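4-amino-4-deoxychorismate lyase (Legionella pneumophila, PDB 3LUL) belongs to the class IV aminotransferase family, folds into two alpha/beta lobes and carries covalently bound pyridoxal phosphate. Local coordinates at residues T32-S38 against L81-K87; R205-H209 against L266-D270; G241-V245 against I260-I264. All coordinates share one frame; numbering follows the deposited sequence.

Together the three contacts illustrate how one chain ties its layers together. Contact 1 pairs strands 28-36 and 84-91 in the five-stranded mixed sheet and is complete before the others begin; both segments of contact 3 fall between those of contact 2. Contacts 2 and 3 come later and share helix 258-269: its start packs on strand 241-248 in contact 3, its end on helix 201-212 in contact 2. Their centres are about 11 Å apart, and they merge where Leu267 and Leu206 meet Ile242. Contact 1 lies about 18 Å from contact 2 and 19 Å from contact 3, centre to centre. The C-terminal helix thus fastens a strand and a neighbouring helix at once.

Contact 1 of 3, residues T32-S38 against L81-K87; sequences TIRVNSS and LYHGGIK
The carbonyl oxygen of Tyr82 receives the backbone N of Ser38 at 2.8 Å, at the end of an antiparallel strand pair in the five-stranded sheet of this class IV aminotransferase fold. Four regular bonds hold the strands themselves: Ile33 and Ile86 exchange both of theirs, and Val35 does the same with Gly84. Arg34 and Gly85 form the non-hydrogen-bonded pair between them, and Thr32 and Lys87 another beyond Ile33 and Ile86.

Val35 carries the apolar side. Its CG2 reaches CG1 of Ile86 at 3.9 Å and CD2 of Leu81 at 4.0 Å, so one methyl joins two side chains of 81-87. The other methyl, CG1 of Val35, packs 3.4 Å from the O of Tyr82. Helix 65-78 lies against this same face, touching Ile33 and Ile86.

Past the strand ends, Ser37 and Ser38 both have positive phi, and the loop folds over Tyr82. With CG anti to the backbone N (chi1 -172°), the tyrosine ring comes under Ser37, whose CA sits 3.5 Å from the ring centroid in a CH-pi contact almost on the ring normal. The hydroxyl of Ser38 adds a bond from OG to the O of Leu81, on a lone pair in the carbonyl plane. His83 accepts at its edge: ND1 takes the N-H of Ser37 at 3.2 Å, in a nearly straight bond slightly tilted from the ring plane.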
loop_
_atom_site.group_PDB
_atom_site.type_symbol
_atom_site.label_atom_id
_atom_site.label_comp_id
_atom_site.label_asym_id
_atom_site.label_seq_id
_atom_site.Cartn_x
_atom_site.Cartn_y
_atom_site.Cartn_z
ATOM N N THR B 32 7.353 12.790 8.168
ATOM C CA THR B 32 8.324 12.528 9.214
ATOM C C THR B 32 9.266 13.744 9.274
ATOM O O THR B 32 9.921 14.096 8.311
ATOM C CB THR B 32 9.021 11.146 9.016
ATOM O OG1 THR B 32 10.019 10.955 10.019
ATOM C CG2 THR B 32 9.635 11.011 7.633
ATOM N N ILE B 33 9.261 14.403 10.422
ATOM C CA ILE B 33 9.837 15.729 10.596
ATOM C C ILE B 33 11.001 15.635 11.589
ATOM O O ILE B 33 10.850 15.134 12.685
ATOM C CB ILE B 33 8.797 16.701 11.124
ATOM C CG1 ILE B 33 7.583 16.806 10.207
ATOM C CG2 ILE B 33 9.375 18.119 11.322
ATOM C CD1 ILE B 33 6.300 17.211 10.955
ATOM N N ARG B 34 12.149 16.126 11.172
ATOM C CA ARG B 34 13.280 16.208 12.057
ATOM C C ARG B 34 13.074 17.327 13.069
ATOM O O ARG B 34 12.607 18.416 12.722
ATOM C CB ARG B 34 14.538 16.441 11.260
ATOM C CG ARG B 34 15.810 16.421 12.125
ATOM C CD ARG B 34 17.025 16.233 11.236
ATOM N NE ARG B 34 18.288 16.358 11.970
ATOM C CZ ARG B 34 19.505 16.108 11.468
ATOM N NH1 ARG B 34 19.682 15.688 10.206
ATOM N NH2 ARG B 34 20.569 16.272 12.251
ATOM N N VAL B 35 13.431 17.067 14.327
ATOM C CA VAL B 35 13.396 18.091 15.353
ATOM C C VAL B 35 14.845 18.331 15.794
ATOM O O VAL B 35 15.545 17.369 16.165
ATOM C CB VAL B 35 12.516 17.704 16.530
ATOM C CG1 VAL B 35 12.643 18.748 17.643
ATOM C CG2 VAL B 35 11.083 17.593 16.081
ATOM N N ASN B 36 15.280 19.597 15.684
ATOM C CA ASN B 36 16.630 20.024 16.050
ATOM C C ASN B 36 16.527 21.130 17.078
ATOM O O ASN B 36 15.856 22.113 16.854
ATOM C CB ASN B 36 17.413 20.575 14.842
ATOM C CG ASN B 36 17.483 19.610 13.666
ATOM O OD1 ASN B 36 18.089 18.542 13.751
ATOM N ND2 ASN B 36 16.910 20.014 12.527
ATOM N N SER B 37 17.165 20.957 18.226
ATOM C CA SER B 37 17.176 21.954 19.288
ATOM C C SER B 37 15.764 22.422 19.663
ATOM O O SER B 37 15.510 23.617 19.855
ATOM C CB SER B 37 18.111 23.111 18.925
ATOM O OG SER B 37 19.375 22.638 18.455
ATOM N N SER B 38 14.861 21.445 19.749
ATOM C CA SER B 38 13.463 21.615 20.153
ATOM C C SER B 38 12.612 22.335 19.119
ATOM O O SER B 38 11.499 22.740 19.431
ATOM C CB SER B 38 13.349 22.337 21.492
ATOM O OG SER B 38 14.186 21.712 22.440
ATOM N N LEU B 81 11.461 16.848 23.934
ATOM C CA LEU B 81 12.348 16.558 22.827
ATOM C C LEU B 81 13.300 17.733 22.587
ATOM O O LEU B 81 12.895 18.923 22.654
ATOM C CB LEU B 81 11.505 16.265 21.586
ATOM C CG LEU B 81 11.971 15.295 20.521
ATOM C CD1 LEU B 81 12.133 13.898 21.084
ATOM C CD2 LEU B 81 10.954 15.341 19.362
ATOM N N TYR B 82 14.572 17.424 22.347
ATOM C CA TYR B 82 15.525 18.427 21.887
ATOM C C TYR B 82 15.910 18.054 20.478
ATOM O O TYR B 82 15.454 18.705 19.532
ATOM C CB TYR B 82 16.710 18.561 22.843
ATOM C CG TYR B 82 17.672 19.721 22.558
ATOM C CD1 TYR B 82 17.472 20.991 23.139
ATOM C CD2 TYR B 82 18.804 19.537 21.760
ATOM C CE1 TYR B 82 18.362 22.048 22.896
ATOM C CE2 TYR B 82 19.718 20.594 21.529
ATOM C CZ TYR B 82 19.483 21.841 22.089
ATOM O OH TYR B 82 20.401 22.864 21.856
ATOM N N HIS B 83 16.707 16.999 20.308
ATOM C CA HIS B 83 16.922 16.413 18.991
ATOM C C HIS B 83 16.065 15.151 18.888
ATOM O O HIS B 83 15.972 14.356 19.828
ATOM C CB HIS B 83 18.369 16.016 18.756
ATOM C CG HIS B 83 19.350 17.142 18.837
ATOM N ND1 HIS B 83 19.053 18.427 18.435
ATOM C CD2 HIS B 83 20.654 17.153 19.207
ATOM C CE1 HIS B 83 20.119 19.191 18.593
ATOM N NE2 HIS B 83 21.107 18.443 19.052
ATOM N N GLY B 84 15.478 14.936 17.728
ATOM C CA GLY B 84 14.665 13.715 17.499
ATOM C C GLY B 84 13.754 13.885 16.307
ATOM O O GLY B 84 14.096 14.610 15.371
ATOM N N GLY B 85 12.613 13.199 16.332
ATOM C CA GLY B 85 11.643 13.305 15.256
ATOM C C GLY B 85 10.215 13.411 15.699
ATOM O O GLY B 85 9.865 13.051 16.838
ATOM N N ILE B 86 9.377 13.915 14.781
ATOM C CA ILE B 86 7.926 13.845 14.941
ATOM C C ILE B 86 7.311 13.264 13.670
ATOM O O ILE B 86 7.679 13.658 12.568
ATOM C CB ILE B 86 7.254 15.226 15.168
ATOM C CG1 ILE B 86 7.640 15.856 16.490
ATOM C CG2 ILE B 86 5.713 15.081 15.142
ATOM C CD1 ILE B 86 7.123 17.282 16.644
ATOM N N LYS B 87 6.413 12.294 13.840
ATOM C CA LYS B 87 5.656 11.723 12.707
ATOM C C LYS B 87 4.220 12.206 12.796
ATOM O O LYS B 87 3.593 12.094 13.845
ATOM C CB LYS B 87 5.730 10.204 12.721
ATOM C CG LYS B 87 5.178 9.544 11.455
ATOM C CD LYS B 87 5.440 8.013 11.448
ATOM C CE LYS B 87 4.660 7.325 10.321
ATOM N NZ LYS B 87 5.069 5.873 10.150
#

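Contact 2 of 3, residues R205-H209 against L266-D270; sequences RLISH and LLNQD
Asp270 receives Arg205 and His209 together on a single carboxylate oxygen, in a salt bridge and a His-carboxylate hydrogen bond between two packed helices, 201-212 and the C-terminal 258-269. Asp270 is the first residue to leave helical geometry at the end of the latter, and its side chain turns back toward the neighbouring helix.

The charged and polar bonds converge on OD2. His209 NE2 gives its N-H to the syn lone pair of OD2 of Asp270 at 2.6 Å, nearly straight, and the imidazole and carboxylate planes lie only 12° apart. From the anti side Arg205 NH2 reaches OD2 of Asp270 at 2.8 Å, a salt bridge that is likewise nearly straight. Here the guanidinium is steeply turned, 70° from the carboxylate plane, although the oxygen stays in the plane of the guanidinium. Two donors on one oxygen would probably stabilise the charged form of the aspartate. Arg205 NH2 also makes a weak bond to the O of Leu267, at 3.0 Å, and its NE donates to a water that returns a weak bond to OD2 of Asp270. A bend at chi3 (56°) brings the arginine's head round to these acceptors.

Apolar contacts lie beside this polar cluster. The CD2 methyl of Leu267 rests over one guanidinium face, 3.6 Å from NH2 of Arg205. Phe42, in a loop, touches both Arg205 and Asp270. On the imidazole of His209, CB of Leu266 stands 4.0 Å from the ring centroid and almost on the normal, a CH-pi contact over the face.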
loop_
_atom_site.group_PDB
_atom_site.type_symbol
_atom_site.label_atom_id
_atom_site.label_comp_id
_atom_site.label_asym_id
_atom_site.label_seq_id
_atom_site.Cartn_x
_atom_site.Cartn_y
_atom_site.Cartn_z
ATOM N N ARG B 205 15.612 20.779 -1.067
ATOM C CA ARG B 205 16.513 21.727 -0.374
ATOM C C ARG B 205 17.923 21.660 -0.947
ATOM O O ARG B 205 18.566 22.687 -1.167
ATOM C CB ARG B 205 16.575 21.451 1.131
ATOM C CG ARG B 205 15.290 21.807 1.920
ATOM C CD ARG B 205 15.373 21.180 3.305
ATOM N NE ARG B 205 16.591 21.627 3.984
ATOM C CZ ARG B 205 17.256 20.950 4.926
ATOM N NH1 ARG B 205 16.829 19.779 5.383
ATOM N NH2 ARG B 205 18.361 21.486 5.450
ATOM N N LEU B 206 18.389 20.446 -1.200
ATOM C CA LEU B 206 19.729 20.230 -1.738
ATOM C C LEU B 206 19.865 20.868 -3.129
ATOM O O LEU B 206 20.831 21.567 -3.410
ATOM C CB LEU B 206 20.036 18.728 -1.770
ATOM C CG LEU B 206 21.456 18.280 -2.063
ATOM C CD1 LEU B 206 21.648 16.908 -1.497
ATOM C CD2 LEU B 206 21.785 18.321 -3.549
ATOM N N ILE B 207 18.874 20.640 -3.987
ATOM C CA ILE B 207 18.844 21.261 -5.313
ATOM C C ILE B 207 18.886 22.799 -5.222
ATOM O O ILE B 207 19.654 23.428 -5.934
ATOM C CB ILE B 207 17.640 20.759 -6.147
ATOM C CG1 ILE B 207 17.826 19.276 -6.481
ATOM C CG2 ILE B 207 17.492 21.541 -7.465
ATOM C CD1 ILE B 207 16.574 18.597 -7.006
ATOM N N SER B 208 18.098 23.374 -4.320
ATOM C CA SER B 208 18.084 24.832 -4.099
ATOM C C SER B 208 19.454 25.336 -3.688
ATOM O O SER B 208 19.947 26.304 -4.244
ATOM C CB SER B 208 17.049 25.229 -3.033
ATOM O OG SER B 208 15.732 25.094 -3.520
ATOM N N HIS B 209 20.063 24.687 -2.696
ATOM C CA HIS B 209 21.424 25.017 -2.292
ATOM C C HIS B 209 22.418 24.989 -3.457
ATOM O O HIS B 209 23.254 25.879 -3.565
ATOM C CB HIS B 209 21.949 24.088 -1.178
ATOM C CG HIS B 209 21.436 24.431 0.188
ATOM N ND1 HIS B 209 21.658 25.654 0.777
ATOM C CD2 HIS B 209 20.724 23.703 1.083
ATOM C CE1 HIS B 209 21.084 25.674 1.967
ATOM N NE2 HIS B 209 20.505 24.503 2.175
ATOM N N LEU B 266 25.880 22.645 4.388
ATOM C CA LEU B 266 24.799 23.557 4.030
ATOM C C LEU B 266 23.435 23.126 4.601
ATOM O O LEU B 266 22.701 23.948 5.165
ATOM C CB LEU B 266 24.738 23.733 2.513
ATOM C CG LEU B 266 25.930 24.450 1.883
ATOM C CD1 LEU B 266 25.859 24.371 0.376
ATOM C CD2 LEU B 266 26.000 25.900 2.396
ATOM N N LEU B 267 23.123 21.841 4.493
ATOM C CA LEU B 267 21.872 21.324 5.066
ATOM C C LEU B 267 21.861 21.567 6.569
ATOM O O LEU B 267 20.829 21.917 7.107
ATOM C CB LEU B 267 21.650 19.835 4.783
ATOM C CG LEU B 267 21.441 19.427 3.321
ATOM C CD1 LEU B 267 21.467 17.893 3.236
ATOM C CD2 LEU B 267 20.157 19.984 2.681
ATOM N N ASN B 268 23.013 21.418 7.211
ATOM C CA ASN B 268 23.146 21.642 8.659
ATOM C C ASN B 268 22.932 23.067 9.111
ATOM O O ASN B 268 22.400 23.264 10.193
ATOM C CB ASN B 268 24.513 21.186 9.181
ATOM C CG ASN B 268 24.573 19.704 9.464
ATOM O OD1 ASN B 268 23.568 18.990 9.358
ATOM N ND2 ASN B 268 25.759 19.226 9.836
ATOM N N GLN B 269 23.376 24.050 8.319
ATOM C CA GLN B 269 23.216 25.435 8.732
ATOM C C GLN B 269 21.765 25.921 8.604
ATOM O O GLN B 269 21.379 26.878 9.268
ATOM C CB GLN B 269 24.237 26.355 8.041
ATOM C CG GLN B 269 23.931 26.849 6.650
ATOM C CD GLN B 269 24.886 27.950 6.267
ATOM O OE1 GLN B 269 25.244 28.112 5.102
ATOM N NE2 GLN B 269 25.332 28.703 7.262
ATOM N N ASP B 270 20.952 25.246 7.794
ATOM C CA ASP B 270 19.579 25.711 7.552
ATOM C C ASP B 270 18.711 25.665 8.789
ATOM O O ASP B 270 18.444 24.578 9.327
ATOM C CB ASP B 270 18.884 24.882 6.488
ATOM C CG ASP B 270 19.613 24.870 5.195
ATOM O OD1 ASP B 270 20.404 25.809 4.961
ATOM O OD2 ASP B 270 19.383 23.919 4.414
HETATM O O HOH W 1 17.294 24.662 3.195
#

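Contact 3 of 3, residues G241-V245 against I260-I264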
loop_
_atom_site.group_PDB
_atom_site.type_symbol
_atom_site.label_atom_id
_atom_site.label_comp_id
_atom_site.label_asym_id
_atom_site.label_seq_id
_atom_site.Cartn_x
_atom_site.Cartn_y
_atom_site.Cartn_z
ATOM N N GLY B 241 19.308 13.110 6.827
ATOM C CA GLY B 241 20.040 14.021 5.979
ATOM C C GLY B 241 20.700 13.212 4.884
ATOM O O GLY B 241 20.066 12.350 4.260
ATOM N N ILE B 242 21.972 13.468 4.659
ATOM C CA ILE B 242 22.714 12.780 3.632
ATOM C C ILE B 242 23.338 11.523 4.243
ATOM O O ILE B 242 23.997 11.592 5.310
ATOM C CB ILE B 242 23.809 13.707 3.024
ATOM C CG1 ILE B 242 23.156 14.765 2.146
ATOM C CG2 ILE B 242 24.842 12.888 2.241
ATOM C CD1 ILE B 242 24.101 15.821 1.597
ATOM N N ARG B 243 23.159 10.403 3.548
ATOM C CA ARG B 243 23.722 9.110 3.944
ATOM C C ARG B 243 24.577 8.628 2.779
ATOM O O ARG B 243 24.124 8.565 1.624
ATOM C CB ARG B 243 22.606 8.125 4.253
ATOM C CG ARG B 243 23.042 6.749 4.791
ATOM C CD ARG B 243 23.115 6.698 6.338
ATOM N NE ARG B 243 23.740 5.443 6.818
ATOM C CZ ARG B 243 23.087 4.360 7.261
ATOM N NH1 ARG B 243 21.756 4.313 7.286
ATOM N NH2 ARG B 243 23.768 3.278 7.649
ATOM N N ARG B 244 25.833 8.303 3.085
ATOM C CA ARG B 244 26.767 7.874 2.058
ATOM C C ARG B 244 26.475 6.440 1.690
ATOM O O ARG B 244 26.062 5.655 2.543
ATOM C CB ARG B 244 28.211 8.015 2.565
ATOM C CG ARG B 244 28.619 9.439 2.881
ATOM C CD ARG B 244 29.914 9.475 3.677
ATOM N NE ARG B 244 30.160 10.804 4.258
ATOM C CZ ARG B 244 30.851 11.806 3.696
ATOM N NH1 ARG B 244 31.433 11.679 2.510
ATOM N NH2 ARG B 244 30.983 12.960 4.351
ATOM N N VAL B 245 26.693 6.112 0.421
ATOM C CA VAL B 245 26.466 4.756 -0.105
ATOM C C VAL B 245 27.805 4.071 -0.395
ATOM O O VAL B 245 28.630 4.582 -1.142
ATOM C CB VAL B 245 25.573 4.778 -1.361
ATOM C CG1 VAL B 245 25.461 3.362 -2.016
ATOM C CG2 VAL B 245 24.175 5.324 -1.025
ATOM N N ILE B 260 29.965 16.229 -1.185
ATOM C CA ILE B 260 29.146 15.663 -0.098
ATOM C C ILE B 260 29.404 16.422 1.217
ATOM O O ILE B 260 28.444 16.792 1.917
ATOM C CB ILE B 260 29.373 14.154 0.084
ATOM C CG1 ILE B 260 28.954 13.407 -1.203
ATOM C CG2 ILE B 260 28.579 13.633 1.323
ATOM C CD1 ILE B 260 29.234 11.884 -1.212
ATOM N N ASP B 261 30.662 16.694 1.552
ATOM C CA ASP B 261 30.931 17.462 2.780
ATOM C C ASP B 261 30.338 18.871 2.753
ATOM O O ASP B 261 29.783 19.331 3.752
ATOM C CB ASP B 261 32.419 17.540 3.103
ATOM C CG ASP B 261 33.033 16.171 3.307
ATOM O OD1 ASP B 261 32.461 15.380 4.072
ATOM O OD2 ASP B 261 34.067 15.884 2.689
ATOM N N LYS B 262 30.424 19.525 1.606
ATOM C CA LYS B 262 29.815 20.839 1.431
ATOM C C LYS B 262 28.287 20.781 1.618
ATOM O O LYS B 262 27.706 21.611 2.306
ATOM C CB LYS B 262 30.140 21.427 0.050
ATOM C CG LYS B 262 29.534 22.820 -0.122
ATOM C CD LYS B 262 30.169 23.647 -1.225
ATOM C CE LYS B 262 29.663 25.094 -1.161
ATOM N NZ LYS B 262 30.184 25.956 -2.245
ATOM N N LEU B 263 27.638 19.822 0.977
ATOM C CA LEU B 263 26.184 19.694 1.090
ATOM C C LEU B 263 25.727 19.362 2.523
ATOM O O LEU B 263 24.751 19.941 3.001
ATOM C CB LEU B 263 25.659 18.700 0.068
ATOM C CG LEU B 263 25.823 19.175 -1.384
ATOM C CD1 LEU B 263 25.351 18.072 -2.296
ATOM C CD2 LEU B 263 25.093 20.497 -1.677
ATOM N N ILE B 264 26.460 18.499 3.226
ATOM C CA ILE B 264 26.185 18.235 4.645
ATOM C C ILE B 264 26.256 19.530 5.468
ATOM O O ILE B 264 25.343 19.835 6.285
ATOM C CB ILE B 264 27.169 17.198 5.236
ATOM C CG1 ILE B 264 26.839 15.818 4.674
ATOM C CG2 ILE B 264 27.120 17.217 6.792
ATOM C CD1 ILE B 264 27.871 14.765 4.983
HETATM O O HOH W 2 33.834 13.371 1.903
#
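Ile242 enters the helix surface with both of its branches, and the conformation of each decides what it meets. Its CG1 stands anti to the carbonyl carbon (chi1 -73°) and the chain continues outward in an extended form, which carries CD1 to CB of Leu263 at 3.6 Å. The other branch, CG2, touches CG2 of Ile260 at 3.9 Å, while CB of Ile242 meets CG1 of Ile264 at 4.0 Å. One strand residue therefore packs among three side chains spread over a little more than one helical turn.

Two residues along, Arg244 reaches the same helix differently. Its chain runs extended from CG to NE, then chi4 of -91° turns the guanidinium across it. That turn lays one face of the group over CG2 of Ile260, which is 3.7 Å from NH1 of Arg244, and directs NH2 to the carboxylate of Asp261. The salt bridge from NH2 of Arg244 to OD1 of Asp261 is 2.8 Å long and somewhat bent. It lies near the guanidinium plane, but comes to the syn side of the oxygen from well out of the carboxylate plane. A water accepts from NH1 of Arg244 and lies 2.6 Å from OD2 of Asp261, to which it probably donates. NH1 has a second acceptor, the carbonyl of Val255, which further fixes the rotation of the head.

Short-segment axes 9.3 Å apart and 156° between directions describe a helix running roughly antiparallel to the strand beneath it, the layered packing of helix on mixed sheet that characterises an alpha/beta fold.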